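Local structure of hypothetical protein (Pseudomonas aeruginosa, 2H9F) at residues Y288-I301 and A347-V359. The protein probably isomerises methylaconitate and belongs to the PrpF family. Numbering follows the deposited sequence.
With GOL (glycerol), chain I; SO4 (sulfate ion), chain G.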
loop_
_atom_site.group_PDB
_atom_site.type_symbol
_atom_site.label_atom_id
_atom_site.label_comp_id
_atom_site.label_asym_id
_atom_site.label_seq_id
_atom_site.Cartn_x
_atom_site.Cartn_y
_atom_site.Cartn_z
ATOM N N TYR A 288 -23.233 -18.575 -21.179
ATOM C CA TYR A 288 -22.023 -19.256 -20.695
ATOM C C TYR A 288 -21.870 -19.116 -19.197
ATOM O O TYR A 288 -22.444 -18.209 -18.605
ATOM C CB TYR A 288 -20.781 -18.708 -21.379
ATOM C CG TYR A 288 -20.444 -17.274 -21.056
ATOM C CD1 TYR A 288 -21.171 -16.231 -21.587
ATOM C CD2 TYR A 288 -19.353 -16.961 -20.247
ATOM C CE1 TYR A 288 -20.836 -14.897 -21.288
ATOM C CE2 TYR A 288 -19.011 -15.640 -19.964
ATOM C CZ TYR A 288 -19.750 -14.620 -20.483
ATOM O OH TYR A 288 -19.414 -13.315 -20.182
ATOM N N ARG A 289 -21.103 -20.039 -18.617
ATOM C CA ARG A 289 -20.717 -20.008 -17.213
ATOM C C ARG A 289 -19.234 -19.632 -17.094
ATOM O O ARG A 289 -18.400 -20.100 -17.858
ATOM C CB ARG A 289 -20.969 -21.372 -16.584
ATOM C CG ARG A 289 -21.190 -21.351 -15.095
ATOM C CD ARG A 289 -21.488 -22.738 -14.578
ATOM N NE ARG A 289 -22.810 -23.267 -14.949
ATOM C CZ ARG A 289 -23.979 -22.899 -14.407
ATOM N NH1 ARG A 289 -24.031 -21.928 -13.501
ATOM N NH2 ARG A 289 -25.121 -23.494 -14.781
ATOM N N THR A 290 -18.906 -18.783 -16.136
ATOM C CA THR A 290 -17.507 -18.525 -15.772
ATOM C C THR A 290 -16.778 -19.707 -14.992
ATOM O O THR A 290 -17.416 -20.671 -14.500
ATOM C CB THR A 290 -17.470 -17.265 -14.930
ATOM O OG1 THR A 290 -18.020 -17.624 -13.660
ATOM C CG2 THR A 290 -18.320 -16.123 -15.601
ATOM N N ALA A 291 -15.434 -19.619 -14.915
ATOM C CA ALA A 291 -14.580 -20.480 -14.044
ATOM C C ALA A 291 -15.081 -20.434 -12.594
ATOM O O ALA A 291 -15.233 -21.494 -11.956
ATOM C CB ALA A 291 -13.081 -20.052 -14.115
ATOM N N SER A 292 -15.368 -19.218 -12.087
ATOM C CA SER A 292 -16.094 -19.058 -10.787
ATOM C C SER A 292 -17.369 -19.955 -10.671
ATOM O O SER A 292 -17.533 -20.682 -9.693
ATOM C CB SER A 292 -16.402 -17.555 -10.489
ATOM O OG SER A 292 -17.515 -16.987 -11.170
ATOM N N GLY A 293 -18.232 -19.919 -11.694
ATOM C CA GLY A 293 -19.504 -20.667 -11.709
ATOM C C GLY A 293 -20.765 -19.838 -11.986
ATOM O O GLY A 293 -21.885 -20.350 -11.931
ATOM N N LYS A 294 -20.595 -18.561 -12.286
ATOM C CA LYS A 294 -21.726 -17.659 -12.444
ATOM C C LYS A 294 -22.217 -17.691 -13.902
ATOM O O LYS A 294 -21.410 -17.736 -14.814
ATOM C CB LYS A 294 -21.239 -16.275 -12.054
ATOM C CG LYS A 294 -22.139 -15.102 -12.360
ATOM C CD LYS A 294 -21.359 -13.778 -12.037
ATOM C CE LYS A 294 -19.987 -13.605 -12.789
ATOM N NZ LYS A 294 -19.522 -12.167 -12.853
ATOM N N LEU A 295 -23.534 -17.691 -14.107
ATOM C CA LEU A 295 -24.085 -17.863 -15.444
ATOM C C LEU A 295 -24.371 -16.493 -16.041
ATOM O O LEU A 295 -24.965 -15.661 -15.375
ATOM C CB LEU A 295 -25.349 -18.745 -15.421
ATOM C CG LEU A 295 -26.416 -18.618 -16.530
ATOM C CD1 LEU A 295 -26.002 -19.136 -17.998
ATOM C CD2 LEU A 295 -27.734 -19.277 -16.034
ATOM N N VAL A 296 -23.950 -16.266 -17.288
ATOM C CA VAL A 296 -24.359 -15.090 -18.047
ATOM C C VAL A 296 -25.302 -15.532 -19.169
ATOM O O VAL A 296 -24.916 -16.346 -19.982
ATOM C CB VAL A 296 -23.145 -14.400 -18.677
ATOM C CG1 VAL A 296 -23.603 -13.189 -19.493
ATOM C CG2 VAL A 296 -22.128 -13.998 -17.602
ATOM N N ALA A 297 -26.530 -15.016 -19.190
ATOM C CA ALA A 297 -27.522 -15.348 -20.205
ATOM C C ALA A 297 -27.331 -14.482 -21.448
ATOM O O ALA A 297 -26.945 -13.316 -21.361
ATOM C CB ALA A 297 -28.920 -15.169 -19.642
ATOM N N ALA A 298 -27.593 -15.070 -22.610
ATOM C CA ALA A 298 -27.470 -14.410 -23.889
ATOM C C ALA A 298 -28.285 -13.131 -23.927
ATOM O O ALA A 298 -27.848 -12.124 -24.458
ATOM C CB ALA A 298 -27.940 -15.366 -25.006
ATOM N N GLY A 299 -29.463 -13.168 -23.324
ATOM C CA GLY A 299 -30.371 -12.017 -23.284
ATOM C C GLY A 299 -29.824 -10.825 -22.510
ATOM O O GLY A 299 -30.291 -9.698 -22.674
ATOM N N ASP A 300 -28.831 -11.077 -21.671
ATOM C CA ASP A 300 -28.282 -10.059 -20.829
ATOM C C ASP A 300 -27.165 -9.294 -21.512
ATOM O O ASP A 300 -26.705 -8.321 -20.981
ATOM C CB ASP A 300 -27.674 -10.689 -19.580
ATOM C CG ASP A 300 -28.708 -11.313 -18.650
ATOM O OD1 ASP A 300 -29.922 -11.013 -18.774
ATOM O OD2 ASP A 300 -28.241 -12.077 -17.761
ATOM N N ILE A 301 -26.663 -9.793 -22.635
ATOM C CA ILE A 301 -25.517 -9.186 -23.292
ATOM C C ILE A 301 -25.826 -8.966 -24.762
ATOM O O ILE A 301 -26.722 -9.589 -25.308
ATOM C CB ILE A 301 -24.216 -10.043 -23.148
ATOM C CG1 ILE A 301 -24.455 -11.514 -23.528
ATOM C CG2 ILE A 301 -23.639 -9.956 -21.709
ATOM C CD1 ILE A 301 -23.183 -12.294 -23.787
ATOM N N ALA A 347 -24.103 1.998 -27.459
ATOM C CA ALA A 347 -23.718 1.405 -26.175
ATOM C C ALA A 347 -23.935 -0.088 -26.329
ATOM O O ALA A 347 -24.967 -0.493 -26.848
ATOM C CB ALA A 347 -24.599 1.921 -25.047
ATOM N N VAL A 348 -22.988 -0.891 -25.850
ATOM C CA VAL A 348 -23.132 -2.335 -25.837
ATOM C C VAL A 348 -22.652 -2.908 -24.519
ATOM O O VAL A 348 -21.708 -2.396 -23.928
ATOM C CB VAL A 348 -22.299 -3.017 -26.972
ATOM C CG1 VAL A 348 -22.925 -2.741 -28.388
ATOM C CG2 VAL A 348 -20.873 -2.627 -26.866
ATOM N N ARG A 349 -23.313 -3.979 -24.064
ATOM C CA ARG A 349 -22.832 -4.792 -22.951
ATOM C C ARG A 349 -22.258 -6.099 -23.513
ATOM O O ARG A 349 -22.978 -6.905 -24.094
ATOM C CB ARG A 349 -23.969 -5.089 -21.969
ATOM C CG ARG A 349 -23.516 -5.870 -20.748
ATOM C CD ARG A 349 -24.632 -6.078 -19.757
ATOM N NE ARG A 349 -24.993 -4.831 -19.108
ATOM C CZ ARG A 349 -24.288 -4.262 -18.118
ATOM N NH1 ARG A 349 -23.170 -4.824 -17.652
ATOM N NH2 ARG A 349 -24.692 -3.099 -17.607
ATOM N N PHE A 350 -20.962 -6.311 -23.337
ATOM C CA PHE A 350 -20.305 -7.546 -23.778
ATOM C C PHE A 350 -19.970 -8.489 -22.613
ATOM O O PHE A 350 -19.762 -8.060 -21.455
ATOM C CB PHE A 350 -19.062 -7.269 -24.640
ATOM C CG PHE A 350 -17.948 -6.594 -23.927
ATOM C CD1 PHE A 350 -17.860 -5.206 -23.889
ATOM C CD2 PHE A 350 -16.925 -7.340 -23.359
ATOM C CE1 PHE A 350 -16.812 -4.559 -23.230
ATOM C CE2 PHE A 350 -15.859 -6.708 -22.710
ATOM C CZ PHE A 350 -15.809 -5.297 -22.653
ATOM N N GLY A 351 -19.965 -9.776 -22.947
ATOM C CA GLY A 351 -19.681 -10.831 -22.002
ATOM C C GLY A 351 -18.222 -11.167 -22.158
ATOM O O GLY A 351 -17.808 -11.505 -23.245
ATOM N N HIS A 352 -17.449 -11.074 -21.073
ATOM C CA HIS A 352 -16.042 -11.486 -21.091
ATOM C C HIS A 352 -15.921 -12.673 -20.138
ATOM O O HIS A 352 -16.917 -13.069 -19.586
ATOM C CB HIS A 352 -15.124 -10.319 -20.744
ATOM C CG HIS A 352 -15.385 -9.699 -19.410
ATOM N ND1 HIS A 352 -15.200 -10.378 -18.223
ATOM C CD2 HIS A 352 -15.837 -8.465 -19.076
ATOM C CE1 HIS A 352 -15.527 -9.581 -17.218
ATOM N NE2 HIS A 352 -15.896 -8.409 -17.705
ATOM N N PRO A 353 -14.722 -13.282 -19.983
ATOM C CA PRO A 353 -14.642 -14.497 -19.166
ATOM C C PRO A 353 -15.189 -14.424 -17.745
ATOM O O PRO A 353 -15.669 -15.437 -17.224
ATOM C CB PRO A 353 -13.139 -14.800 -19.142
ATOM C CG PRO A 353 -12.658 -14.251 -20.413
ATOM C CD PRO A 353 -13.415 -12.974 -20.580
ATOM N N SER A 354 -15.119 -13.265 -17.106
ATOM C CA SER A 354 -15.467 -13.168 -15.700
ATOM C C SER A 354 -16.738 -12.350 -15.379
ATOM O O SER A 354 -17.066 -12.093 -14.209
ATOM C CB SER A 354 -14.250 -12.659 -14.910
ATOM O OG SER A 354 -13.894 -11.367 -15.276
ATOM N N GLY A 355 -17.491 -11.979 -16.404
ATOM C CA GLY A 355 -18.593 -11.055 -16.204
ATOM C C GLY A 355 -18.913 -10.306 -17.471
ATOM O O GLY A 355 -18.633 -10.784 -18.564
ATOM N N THR A 356 -19.504 -9.133 -17.302
ATOM C CA THR A 356 -20.000 -8.329 -18.411
ATOM C C THR A 356 -19.569 -6.892 -18.169
ATOM O O THR A 356 -19.290 -6.497 -17.042
ATOM C CB THR A 356 -21.553 -8.403 -18.569
ATOM O OG1 THR A 356 -22.186 -7.616 -17.550
ATOM C CG2 THR A 356 -22.126 -9.876 -18.427
ATOM N N LEU A 357 -19.489 -6.119 -19.245
ATOM C CA LEU A 357 -19.074 -4.727 -19.191
ATOM C C LEU A 357 -19.876 -3.905 -20.231
ATOM O O LEU A 357 -19.986 -4.309 -21.385
ATOM C CB LEU A 357 -17.596 -4.662 -19.533
ATOM C CG LEU A 357 -16.699 -3.552 -19.070
ATOM C CD1 LEU A 357 -16.864 -3.245 -17.649
ATOM C CD2 LEU A 357 -15.248 -3.949 -19.377
ATOM N N ARG A 358 -20.436 -2.773 -19.809
ATOM C CA ARG A 358 -21.139 -1.859 -20.685
ATOM C C ARG A 358 -20.246 -0.698 -21.098
ATOM O O ARG A 358 -19.748 0.096 -20.263
ATOM C CB ARG A 358 -22.361 -1.303 -19.991
ATOM C CG ARG A 358 -23.327 -0.558 -20.893
ATOM C CD ARG A 358 -24.326 0.246 -20.062
ATOM N NE ARG A 358 -25.137 1.188 -20.851
ATOM C CZ ARG A 358 -24.808 2.462 -21.143
ATOM N NH1 ARG A 358 -23.661 3.032 -20.741
ATOM N NH2 ARG A 358 -25.669 3.176 -21.867
ATOM N N VAL A 359 -20.030 -0.602 -22.395
ATOM C CA VAL A 359 -19.238 0.473 -22.953
ATOM C C VAL A 359 -20.011 1.146 -24.087
ATOM O O VAL A 359 -21.006 0.613 -24.567
ATOM C CB VAL A 359 -17.874 -0.024 -23.458
ATOM C CG1 VAL A 359 -17.023 -0.527 -22.295
ATOM C CG2 VAL A 359 -18.021 -1.062 -24.580
HETATM C C1 GOL I . -20.419 -8.749 -13.605
HETATM O O1 GOL I . -19.874 -7.464 -13.834
HETATM C C2 GOL I . -21.621 -9.084 -14.518
HETATM O O2 GOL I . -22.602 -8.061 -14.610
HETATM C C3 GOL I . -22.308 -10.346 -14.015
HETATM O O3 GOL I . -21.608 -11.487 -14.455
HETATM S S SO4 G . -27.823 -2.843 -19.912
HETATM O O1 SO4 G . -27.132 -3.449 -21.060
HETATM O O2 SO4 G . -27.360 -1.465 -19.686
HETATM O O3 SO4 G . -29.256 -2.838 -20.201
HETATM O O4 SO4 G . -27.630 -3.643 -18.704
#
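The phenol of Tyr288 reaches the hairpin 347-359 and gives its OH proton to His352 O at 2.6 Å, the donor lying 24° off the carbonyl plane. With CG turned between its own backbone N and carbonyl carbon (chi1 66°), the ring meets the hairpin by its edge, and OH comes within 3.1 Å of Gly351 CA, where the absence of a side chain lets it in. Arg306, from strand 303-309, makes a cation-pi contact with the same ring. Beside it runs an apolar seam in which Val296 and Ile301 are buried: the side chains of Ile301 and Thr356 cross at an angle, CG2 to CG2 3.6 Å, while Val296 and Thr356 run past each other in opposite directions, with Val296 CG1 3.8 Å from the same Thr356 CG2. The small antiparallel hairpin, pairing 288-289 with 295-296, and the 3-10 segment after it pack on the larger hairpin, which turns through a type I beta turn from His352 to Gly355. Thr290 sets CG2 against Pro353 O at this turn. On the solvent side the contact is looser and mostly polar. Exposed Lys294, bent at chi3 (57°), brings NZ to Ser354 O at 2.8 Å and also donates to O3 of a glycerol probably left from crystallisation. At the far end Arg349 passes CD 3.3 Å from Asp300 O; its NE binds sulfate O4 at 2.9 Å, while NH1 donates to Thr356 OG1, which is also hydrogen-bonded to glycerol O2.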